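Local coordinates for protein cyclopropane mycolic acid synthase MmaA2 (Mycobacterium tuberculosis, PDB 1TPY) that converts a double bond of mycolic acids into a cis-cyclopropane ring, drawing the methylene group from S-adenosyl-L-methionine, at residues T235-A240 against L272-Y277; L192-T197 against Y262-T267; G137-F142 against D149-A154. All blocks are in the same frame, centred on the assembly; numbering follows the deposited sequence.

Contact 1. Residues T235-A240 against L272-Y277; sequences TLDLWA and LFRVGY. With 16A (cetyl-trimethyl-ammonium), chain D.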
# COMPACT_ATOMS: atom_id res chain seq x y z
N THR A 235 5.95 12.67 -0.06
CA THR A 235 6.00 11.59 -1.04
C THR A 235 5.12 12.01 -2.21
O THR A 235 5.51 11.92 -3.36
CB THR A 235 5.47 10.27 -0.45
OG1 THR A 235 6.30 9.84 0.63
CG2 THR A 235 5.45 9.18 -1.53
N LEU A 236 3.92 12.49 -1.89
CA LEU A 236 2.97 12.93 -2.90
C LEU A 236 3.48 14.10 -3.74
O LEU A 236 3.24 14.15 -4.94
CB LEU A 236 1.64 13.27 -2.22
CG LEU A 236 0.83 12.02 -1.85
CD1 LEU A 236 -0.28 12.35 -0.87
CD2 LEU A 236 0.25 11.42 -3.12
N ASP A 237 4.18 15.05 -3.11
CA ASP A 237 4.73 16.19 -3.83
C ASP A 237 5.75 15.69 -4.85
O ASP A 237 5.76 16.13 -6.00
CB ASP A 237 5.43 17.18 -2.89
CG ASP A 237 4.48 17.88 -1.92
OD1 ASP A 237 3.31 18.09 -2.29
OD2 ASP A 237 4.92 18.24 -0.81
N LEU A 238 6.60 14.77 -4.41
CA LEU A 238 7.63 14.22 -5.28
C LEU A 238 7.03 13.47 -6.47
O LEU A 238 7.51 13.61 -7.60
CB LEU A 238 8.56 13.31 -4.46
CG LEU A 238 9.45 14.10 -3.48
CD1 LEU A 238 10.04 13.17 -2.46
CD2 LEU A 238 10.55 14.83 -4.25
N TRP A 239 5.97 12.70 -6.23
CA TRP A 239 5.32 11.97 -7.31
C TRP A 239 4.69 12.97 -8.26
O TRP A 239 4.83 12.86 -9.48
CB TRP A 239 4.22 11.04 -6.78
CG TRP A 239 4.70 9.81 -6.11
CD1 TRP A 239 5.94 9.22 -6.22
CD2 TRP A 239 3.94 8.96 -5.25
NE1 TRP A 239 5.99 8.06 -5.48
CE2 TRP A 239 4.77 7.88 -4.87
CE3 TRP A 239 2.63 9.00 -4.75
CZ2 TRP A 239 4.34 6.85 -4.03
CZ3 TRP A 239 2.19 7.99 -3.91
CH2 TRP A 239 3.05 6.93 -3.56
N ALA A 240 4.00 13.96 -7.71
CA ALA A 240 3.35 14.98 -8.51
C ALA A 240 4.37 15.70 -9.40
O ALA A 240 4.17 15.86 -10.60
CB ALA A 240 2.65 15.98 -7.61
N LEU A 272 -4.47 16.87 1.50
CA LEU A 272 -5.15 16.12 2.55
C LEU A 272 -4.21 15.79 3.71
O LEU A 272 -4.55 16.04 4.88
CB LEU A 272 -5.76 14.83 1.99
CG LEU A 272 -6.89 15.04 0.99
CD1 LEU A 272 -7.49 13.69 0.61
CD2 LEU A 272 -7.97 15.95 1.59
N PHE A 273 -3.03 15.26 3.41
CA PHE A 273 -2.07 14.92 4.47
C PHE A 273 -1.44 16.16 5.08
O PHE A 273 -1.19 16.22 6.28
CB PHE A 273 -0.95 14.00 3.93
CG PHE A 273 -1.42 12.63 3.56
CD1 PHE A 273 -1.83 12.34 2.26
CD2 PHE A 273 -1.49 11.63 4.53
CE1 PHE A 273 -2.31 11.07 1.93
CE2 PHE A 273 -1.96 10.36 4.21
CZ PHE A 273 -2.37 10.09 2.90
N ARG A 274 -1.18 17.16 4.24
CA ARG A 274 -0.58 18.40 4.71
C ARG A 274 -1.49 19.07 5.73
O ARG A 274 -1.05 19.50 6.79
CB ARG A 274 -0.32 19.34 3.53
CG ARG A 274 0.53 20.54 3.88
CD ARG A 274 0.71 21.46 2.68
NE ARG A 274 1.34 20.77 1.57
CZ ARG A 274 0.79 20.64 0.36
NH1 ARG A 274 1.45 19.99 -0.59
NH2 ARG A 274 -0.41 21.15 0.10
N VAL A 275 -2.78 19.17 5.39
CA VAL A 275 -3.76 19.77 6.28
C VAL A 275 -3.97 18.86 7.48
O VAL A 275 -4.09 19.32 8.61
CB VAL A 275 -5.12 19.97 5.56
CG1 VAL A 275 -6.16 20.52 6.54
CG2 VAL A 275 -4.95 20.92 4.37
N GLY A 276 -4.02 17.56 7.22
CA GLY A 276 -4.21 16.60 8.29
C GLY A 276 -5.53 15.84 8.23
O GLY A 276 -5.88 15.15 9.19
N TYR A 277 -6.26 15.95 7.13
CA TYR A 277 -7.53 15.24 7.00
C TYR A 277 -7.30 13.73 7.00
O TYR A 277 -8.11 12.97 7.52
CB TYR A 277 -8.24 15.62 5.70
CG TYR A 277 -8.86 17.00 5.71
CD1 TYR A 277 -8.38 18.00 4.86
CD2 TYR A 277 -9.91 17.31 6.57
CE1 TYR A 277 -8.94 19.26 4.87
CE2 TYR A 277 -10.48 18.58 6.58
CZ TYR A 277 -9.98 19.55 5.73
OH TYR A 277 -10.52 20.81 5.74
C1 16A D . -1.48 8.37 -2.51
C2 16A D . -2.96 8.01 -2.32
C3 16A D . -3.59 8.90 -1.24
C4 16A D . -5.07 8.65 -0.97
C5 16A D . -5.55 9.61 0.13
C6 16A D . -7.03 9.48 0.52
C7 16A D . -8.11 9.82 -0.53
C8 16A D . -9.54 9.26 -0.32
C9 16A D . -9.66 7.74 -0.03
C10 16A D . -9.21 6.78 -1.15
C11 16A D . -8.89 5.33 -0.71
C12 16A D . -8.05 4.51 -1.71
C13 16A D . -6.58 4.43 -1.28
C14 16A D . -5.73 3.70 -2.32
C15 16A D . -4.26 3.91 -1.93
C16 16A D . -3.38 3.32 -3.05
N1 16A D . -1.86 3.33 -3.13
C17 16A D . -1.10 2.87 -4.14
C18 16A D . -1.32 4.72 -2.90
C19 16A D . -1.31 2.52 -1.98
O HOH W 1 3.49 19.51 1.27
O HOH W 2 1.84 19.58 -3.64
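Leu236 and Phe273 cross at about a right angle between helix 229-245 and helix 256-275. One methyl of the leucine does the touching: CD1 lies 3.5 Å from Phe273 CD1 and reaches the ring obliquely. The other branch turns to the detergent, with Leu236 CD2 3.6 Å from C1 of cetyl-trimethyl-ammonium, the end carbon of its tail. Phe273 meets the same tail further along, obliquely, its CE1 4.0 Å from the detergent's C5, and the Trp239 ring meets C1 with its edge. Asp237 and Arg274 also cross at about a right angle, on the more exposed side, where their flat ends are almost coplanar (11° between planes). Asp237 OD1 and Arg274 NH1, 3.2 Å apart, form a salt bridge at the guanidinium edge. The arginine starts out anti to its own N (chi1 -170°) and bends at chi3 (-59°), bringing its end back to the carboxylate. Two waters brace the pair: water 1 joins Asp237 OD2 to Arg274 NE, water 2 joins OD1 to NH1. Leu236 also packs on Cys269, the active-site residue by similarity. A polar clasp and an apolar seam thus join two helices that wall the detergent pocket, probably the acyl-chain site, of a CFA/CMAS-family methyltransferase.

Contact 2. Residues L192-T197 against Y262-T267; sequences LKFIAT and YMKYLT. With 16A (cetyl-trimethyl-ammonium), chain D.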
# COMPACT_ATOMS: atom_id res chain seq x y z
N LEU A 192 -12.95 13.94 -2.51
CA LEU A 192 -13.12 12.54 -2.12
C LEU A 192 -13.98 11.78 -3.14
O LEU A 192 -13.69 10.63 -3.48
CB LEU A 192 -13.76 12.46 -0.73
CG LEU A 192 -12.84 12.38 0.50
CD1 LEU A 192 -11.61 13.25 0.31
CD2 LEU A 192 -13.60 12.81 1.74
N LYS A 193 -15.03 12.43 -3.63
CA LYS A 193 -15.90 11.79 -4.61
C LYS A 193 -15.07 11.55 -5.88
O LYS A 193 -15.18 10.50 -6.52
CB LYS A 193 -17.09 12.69 -4.91
CG LYS A 193 -18.15 12.06 -5.79
CD LYS A 193 -19.28 13.05 -6.08
CE LYS A 193 -20.34 12.45 -6.99
NZ LYS A 193 -21.38 13.46 -7.35
N PHE A 194 -14.25 12.53 -6.24
CA PHE A 194 -13.38 12.44 -7.41
C PHE A 194 -12.46 11.23 -7.30
O PHE A 194 -12.32 10.45 -8.25
CB PHE A 194 -12.55 13.73 -7.53
CG PHE A 194 -11.30 13.57 -8.35
CD1 PHE A 194 -11.37 13.45 -9.73
CD2 PHE A 194 -10.05 13.53 -7.74
CE1 PHE A 194 -10.20 13.29 -10.50
CE2 PHE A 194 -8.88 13.38 -8.49
CZ PHE A 194 -8.96 13.26 -9.87
N ILE A 195 -11.83 11.07 -6.14
CA ILE A 195 -10.94 9.94 -5.93
C ILE A 195 -11.68 8.61 -6.12
O ILE A 195 -11.22 7.72 -6.82
CB ILE A 195 -10.34 9.98 -4.51
CG1 ILE A 195 -9.48 11.23 -4.33
CG2 ILE A 195 -9.49 8.74 -4.27
CD1 ILE A 195 -8.20 11.23 -5.15
N ALA A 196 -12.85 8.50 -5.49
CA ALA A 196 -13.66 7.29 -5.57
C ALA A 196 -14.23 7.04 -6.96
O ALA A 196 -14.53 5.91 -7.32
CB ALA A 196 -14.79 7.37 -4.56
N THR A 197 -14.38 8.10 -7.75
CA THR A 197 -14.94 7.97 -9.08
C THR A 197 -13.92 7.82 -10.21
O THR A 197 -14.13 7.02 -11.13
CB THR A 197 -15.84 9.19 -9.40
OG1 THR A 197 -16.94 9.23 -8.48
CG2 THR A 197 -16.38 9.12 -10.82
N TYR A 262 -4.36 12.56 -12.95
CA TYR A 262 -3.38 12.15 -11.95
C TYR A 262 -2.73 13.32 -11.22
O TYR A 262 -2.45 13.21 -10.02
CB TYR A 262 -2.33 11.23 -12.58
CG TYR A 262 -2.77 9.77 -12.57
CD1 TYR A 262 -3.84 9.35 -13.36
CD2 TYR A 262 -2.18 8.85 -11.71
CE1 TYR A 262 -4.32 8.03 -13.29
CE2 TYR A 262 -2.64 7.53 -11.63
CZ TYR A 262 -3.71 7.13 -12.42
OH TYR A 262 -4.17 5.83 -12.36
N MET A 263 -2.48 14.43 -11.91
CA MET A 263 -1.90 15.59 -11.25
C MET A 263 -2.90 16.11 -10.23
O MET A 263 -2.53 16.53 -9.14
CB MET A 263 -1.57 16.69 -12.26
CG MET A 263 -0.38 16.39 -13.18
SD MET A 263 1.10 15.94 -12.25
CE MET A 263 1.46 17.50 -11.42
N LYS A 264 -4.18 16.08 -10.60
CA LYS A 264 -5.24 16.54 -9.71
C LYS A 264 -5.29 15.62 -8.49
O LYS A 264 -5.45 16.08 -7.36
CB LYS A 264 -6.59 16.51 -10.45
CG LYS A 264 -7.79 16.90 -9.59
CD LYS A 264 -9.08 16.86 -10.40
CE LYS A 264 -10.31 17.10 -9.52
NZ LYS A 264 -11.57 17.13 -10.34
N TYR A 265 -5.15 14.32 -8.73
CA TYR A 265 -5.19 13.35 -7.65
C TYR A 265 -3.95 13.45 -6.76
O TYR A 265 -4.07 13.51 -5.54
CB TYR A 265 -5.36 11.93 -8.22
CG TYR A 265 -4.47 10.84 -7.65
CD1 TYR A 265 -4.39 10.60 -6.28
CD2 TYR A 265 -3.76 9.99 -8.51
CE1 TYR A 265 -3.62 9.55 -5.77
CE2 TYR A 265 -2.98 8.94 -8.01
CZ TYR A 265 -2.92 8.73 -6.65
OH TYR A 265 -2.15 7.70 -6.16
N LEU A 266 -2.77 13.51 -7.36
CA LEU A 266 -1.55 13.58 -6.57
C LEU A 266 -1.46 14.84 -5.71
O LEU A 266 -1.19 14.76 -4.52
CB LEU A 266 -0.32 13.47 -7.47
CG LEU A 266 -0.16 12.16 -8.27
CD1 LEU A 266 1.07 12.27 -9.14
CD2 LEU A 266 -0.05 10.96 -7.33
N THR A 267 -1.68 16.01 -6.32
CA THR A 267 -1.61 17.26 -5.58
C THR A 267 -2.74 17.38 -4.57
O THR A 267 -2.55 17.92 -3.48
CB THR A 267 -1.63 18.49 -6.52
OG1 THR A 267 -2.79 18.42 -7.37
CG2 THR A 267 -0.38 18.52 -7.38
C1 16A D . -1.48 8.37 -2.51
C2 16A D . -2.96 8.01 -2.32
C3 16A D . -3.59 8.90 -1.24
C4 16A D . -5.07 8.65 -0.97
C5 16A D . -5.55 9.61 0.13
C6 16A D . -7.03 9.48 0.52
C7 16A D . -8.11 9.82 -0.53
C8 16A D . -9.54 9.26 -0.32
C9 16A D . -9.66 7.74 -0.03
C10 16A D . -9.21 6.78 -1.15
C11 16A D . -8.89 5.33 -0.71
C12 16A D . -8.05 4.51 -1.71
C13 16A D . -6.58 4.43 -1.28
C14 16A D . -5.73 3.70 -2.32
C15 16A D . -4.26 3.91 -1.93
C16 16A D . -3.38 3.32 -3.05
N1 16A D . -1.86 3.33 -3.13
C17 16A D . -1.10 2.87 -4.14
C18 16A D . -1.32 4.72 -2.90
C19 16A D . -1.31 2.52 -1.98
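Phe194 of helix 186-199 lies under the aliphatic chain of Lys264 from helix 256-275, a CH-pi contact with a cation-pi component. Lys264 CE stands 3.7 Å from the Phe194 ring centroid and only 7° off the normal, almost over the centre. Its NZ is 4.2 Å from that centroid and further off the normal, at 28°, so the ammonium still rides over the face. The lysine is fully extended, which lays its chain across the ring. Apolar packing continues at the ring's edge, where Phe194 CE2 is 3.8 Å from Tyr265 CB and the backbone CA of Tyr265 lies near the ring plane. Beyond it, Ile195 CD1 reaches Tyr265 CD1 at 4.0 Å, the two side chains crossing at about a right angle. The ligand contacts come from the same two residues: Ile195 CG2 is 3.7 Å from C10 of cetyl-trimethyl-ammonium, and Tyr265 turns its ring edge to C2 near the tail end. The hydroxyl of Tyr265 is hydrogen-bonded to that of Tyr33, an S-adenosyl-L-methionine-binding residue. The axes of segments 192-197 and 262-267 approach to 10.8 Å, their directions 126° apart, and line part of the detergent-filled hydrophobic pocket, consistent with an acyl-chain site of a cyclopropane synthase.

Contact 3. Residues G137-F142 against D149-A154; sequences GAFEHF and DFFARA. With SAH (S-adenosyl-L-homocysteine), chain C; 16A (cetyl-trimethyl-ammonium), chain D.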
# COMPACT_ATOMS: atom_id res chain seq x y z
N GLY A 137 -0.34 -0.34 1.84
CA GLY A 137 -1.19 0.36 0.90
C GLY A 137 -2.20 -0.49 0.15
O GLY A 137 -2.70 -0.07 -0.89
N ALA A 138 -2.50 -1.67 0.66
CA ALA A 138 -3.47 -2.55 0.01
C ALA A 138 -4.81 -2.53 0.74
O ALA A 138 -5.87 -2.55 0.12
CB ALA A 138 -2.92 -3.97 -0.05
N PHE A 139 -4.74 -2.49 2.06
CA PHE A 139 -5.91 -2.50 2.94
C PHE A 139 -7.03 -1.53 2.53
O PHE A 139 -8.21 -1.88 2.60
CB PHE A 139 -5.47 -2.17 4.37
CG PHE A 139 -6.49 -2.54 5.42
CD1 PHE A 139 -6.62 -3.86 5.85
CD2 PHE A 139 -7.29 -1.56 6.00
CE1 PHE A 139 -7.53 -4.21 6.85
CE2 PHE A 139 -8.22 -1.90 7.00
CZ PHE A 139 -8.34 -3.22 7.43
N GLU A 140 -6.64 -0.33 2.12
CA GLU A 140 -7.59 0.71 1.71
C GLU A 140 -8.55 0.22 0.63
O GLU A 140 -9.66 0.74 0.49
CB GLU A 140 -6.83 1.95 1.21
CG GLU A 140 -5.83 2.53 2.22
CD GLU A 140 -4.42 1.94 2.09
OE1 GLU A 140 -4.29 0.71 1.94
OE2 GLU A 140 -3.45 2.72 2.16
N HIS A 141 -8.12 -0.79 -0.13
CA HIS A 141 -8.93 -1.37 -1.21
C HIS A 141 -9.84 -2.50 -0.76
O HIS A 141 -10.82 -2.82 -1.43
CB HIS A 141 -8.01 -1.92 -2.31
CG HIS A 141 -7.33 -0.88 -3.13
ND1 HIS A 141 -8.00 -0.09 -4.04
CD2 HIS A 141 -6.03 -0.50 -3.19
CE1 HIS A 141 -7.15 0.73 -4.63
NE2 HIS A 141 -5.94 0.50 -4.13
N PHE A 142 -9.51 -3.12 0.37
CA PHE A 142 -10.28 -4.25 0.86
C PHE A 142 -11.78 -4.03 1.03
O PHE A 142 -12.57 -4.92 0.74
CB PHE A 142 -9.70 -4.74 2.20
CG PHE A 142 -8.31 -5.32 2.08
CD1 PHE A 142 -7.63 -5.72 3.22
CD2 PHE A 142 -7.68 -5.42 0.85
CE1 PHE A 142 -6.33 -6.22 3.14
CE2 PHE A 142 -6.38 -5.92 0.76
CZ PHE A 142 -5.70 -6.32 1.92
N ASP A 149 -13.12 -10.35 7.83
CA ASP A 149 -12.66 -11.55 7.14
C ASP A 149 -11.17 -11.46 6.83
O ASP A 149 -10.46 -12.47 6.91
CB ASP A 149 -13.46 -11.77 5.85
CG ASP A 149 -14.81 -12.39 6.11
OD1 ASP A 149 -15.17 -12.57 7.29
OD2 ASP A 149 -15.52 -12.72 5.13
N PHE A 150 -10.68 -10.27 6.49
CA PHE A 150 -9.25 -10.13 6.20
C PHE A 150 -8.40 -10.57 7.38
O PHE A 150 -7.52 -11.41 7.24
CB PHE A 150 -8.88 -8.69 5.85
CG PHE A 150 -7.39 -8.44 5.87
CD1 PHE A 150 -6.55 -9.01 4.92
CD2 PHE A 150 -6.81 -7.69 6.90
CE1 PHE A 150 -5.17 -8.84 4.98
CE2 PHE A 150 -5.44 -7.51 6.96
CZ PHE A 150 -4.61 -8.09 6.01
N PHE A 151 -8.65 -9.97 8.55
CA PHE A 151 -7.89 -10.30 9.74
C PHE A 151 -8.04 -11.76 10.14
O PHE A 151 -7.08 -12.39 10.57
CB PHE A 151 -8.29 -9.39 10.90
CG PHE A 151 -7.85 -7.96 10.72
CD1 PHE A 151 -8.79 -6.94 10.58
CD2 PHE A 151 -6.50 -7.64 10.68
CE1 PHE A 151 -8.38 -5.62 10.40
CE2 PHE A 151 -6.09 -6.32 10.50
CZ PHE A 151 -7.03 -5.31 10.36
N ALA A 152 -9.24 -12.31 9.98
CA ALA A 152 -9.47 -13.71 10.33
C ALA A 152 -8.54 -14.59 9.49
O ALA A 152 -7.93 -15.53 10.00
CB ALA A 152 -10.94 -14.09 10.10
N ARG A 153 -8.44 -14.28 8.20
CA ARG A 153 -7.58 -15.04 7.29
C ARG A 153 -6.10 -14.90 7.65
O ARG A 153 -5.36 -15.88 7.68
CB ARG A 153 -7.79 -14.58 5.85
CG ARG A 153 -7.05 -15.43 4.83
CD ARG A 153 -7.51 -16.87 4.90
NE ARG A 153 -8.93 -16.98 4.58
CZ ARG A 153 -9.44 -16.88 3.36
NH1 ARG A 153 -8.64 -16.67 2.32
NH2 ARG A 153 -10.74 -16.97 3.17
N ALA A 154 -5.68 -13.66 7.90
CA ALA A 154 -4.29 -13.39 8.26
C ALA A 154 -3.96 -14.15 9.53
O ALA A 154 -2.88 -14.72 9.65
CB ALA A 154 -4.10 -11.90 8.48
N SAH C . 2.37 -2.87 -1.54
CA SAH C . 2.85 -2.19 -2.75
CB SAH C . 1.68 -1.81 -3.70
CG SAH C . 0.56 -0.94 -3.14
SD SAH C . -0.73 -0.56 -4.36
C SAH C . 3.65 -0.93 -2.39
O SAH C . 3.65 -0.56 -1.20
OXT SAH C . 4.25 -0.33 -3.30
C5' SAH C . -2.13 -1.54 -3.75
C4' SAH C . -1.87 -3.04 -3.96
O4' SAH C . -2.77 -3.88 -3.19
C3' SAH C . -2.00 -3.49 -5.41
O3' SAH C . -0.93 -4.40 -5.72
C2' SAH C . -3.34 -4.18 -5.44
O2' SAH C . -3.43 -5.10 -6.54
C1' SAH C . -3.36 -4.82 -4.10
N9 SAH C . -4.74 -5.25 -3.61
C8 SAH C . -5.90 -4.56 -3.48
N7 SAH C . -6.92 -5.22 -3.02
C5 SAH C . -6.38 -6.49 -2.83
C6 SAH C . -6.92 -7.72 -2.36
N6 SAH C . -8.19 -7.85 -1.97
N1 SAH C . -6.08 -8.81 -2.30
C2 SAH C . -4.79 -8.69 -2.68
N3 SAH C . -4.17 -7.59 -3.15
C4 SAH C . -5.04 -6.51 -3.19
C1 16A D . -1.48 8.37 -2.51
C2 16A D . -2.96 8.01 -2.32
C3 16A D . -3.59 8.90 -1.24
C4 16A D . -5.07 8.65 -0.97
C5 16A D . -5.55 9.61 0.13
C6 16A D . -7.03 9.48 0.52
C7 16A D . -8.11 9.82 -0.53
C8 16A D . -9.54 9.26 -0.32
C9 16A D . -9.66 7.74 -0.03
C10 16A D . -9.21 6.78 -1.15
C11 16A D . -8.89 5.33 -0.71
C12 16A D . -8.05 4.51 -1.71
C13 16A D . -6.58 4.43 -1.28
C14 16A D . -5.73 3.70 -2.32
C15 16A D . -4.26 3.91 -1.93
C16 16A D . -3.38 3.32 -3.05
N1 16A D . -1.86 3.33 -3.13
C17 16A D . -1.10 2.87 -4.14
C18 16A D . -1.32 4.72 -2.90
C19 16A D . -1.31 2.52 -1.98
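Four phenylalanines make up this contact, two from each segment, and no polar group joins them. Phe150 is central, met by both Phe139 and Phe142. The Phe139 ring turns its edge to the face of Phe150 in an offset edge-to-face pair, centroids 5.6 Å apart and planes at 72°. Phe142 approaches more closely, its CE1 3.3 Å from Phe150 CD1 and over the Phe150 face toward the rim; those rings are oblique, inclined at 48°. Phe139 CE1 also lies 3.7 Å from Phe151 CZ, so Phe139 touches both phenylalanines of 149-154. Within the second segment, Phe150 CD2 sits over the centre of one Phe151 face. With CG anti to its backbone N (chi1 166°), Phe150 projects its ring toward the short helix 139-142. The far side of Phe142 carries the cluster to the cofactor: Phe142 CE2 is 3.6 Å from C5 of S-adenosyl-L-homocysteine, which meets the ring's edge. His141 CB stands 3.5 Å from the adenine N7, while Glu140 CB lies 3.5 Å from C13 of cetyl-trimethyl-ammonium. Trp123, an S-adenosyl-L-methionine-binding residue, packs on both Phe142 and Phe150. An aromatic cluster thus backs the adenine pocket just after strand 132-136 in the chain, in the Rossmann-like methyltransferase fold.

Along the chain contact 3 closes first, and the segments of contacts 2 and 1 then alternate. Contacts 1 and 2 share helix 256-275, which is paired with helix 229-245 in one and helix 186-199 in the other. Their centres are 12 Å apart and they touch directly, Leu266 packing its CD1 against Ala240 CA at 3.6 Å. Contact 3 stands apart, its centre about 24 Å from that of contact 1 and 23 Å from that of contact 2, on the cofactor side following strand 132-136 of the central sheet. All three touch the cetyl-trimethyl-ammonium: the helices of contacts 1 and 2 wall its tail, probably where the lipid chain lies, while 137-142 bridges the detergent to S-adenosyl-L-homocysteine, consistent with the meeting of lipid and methyl donor.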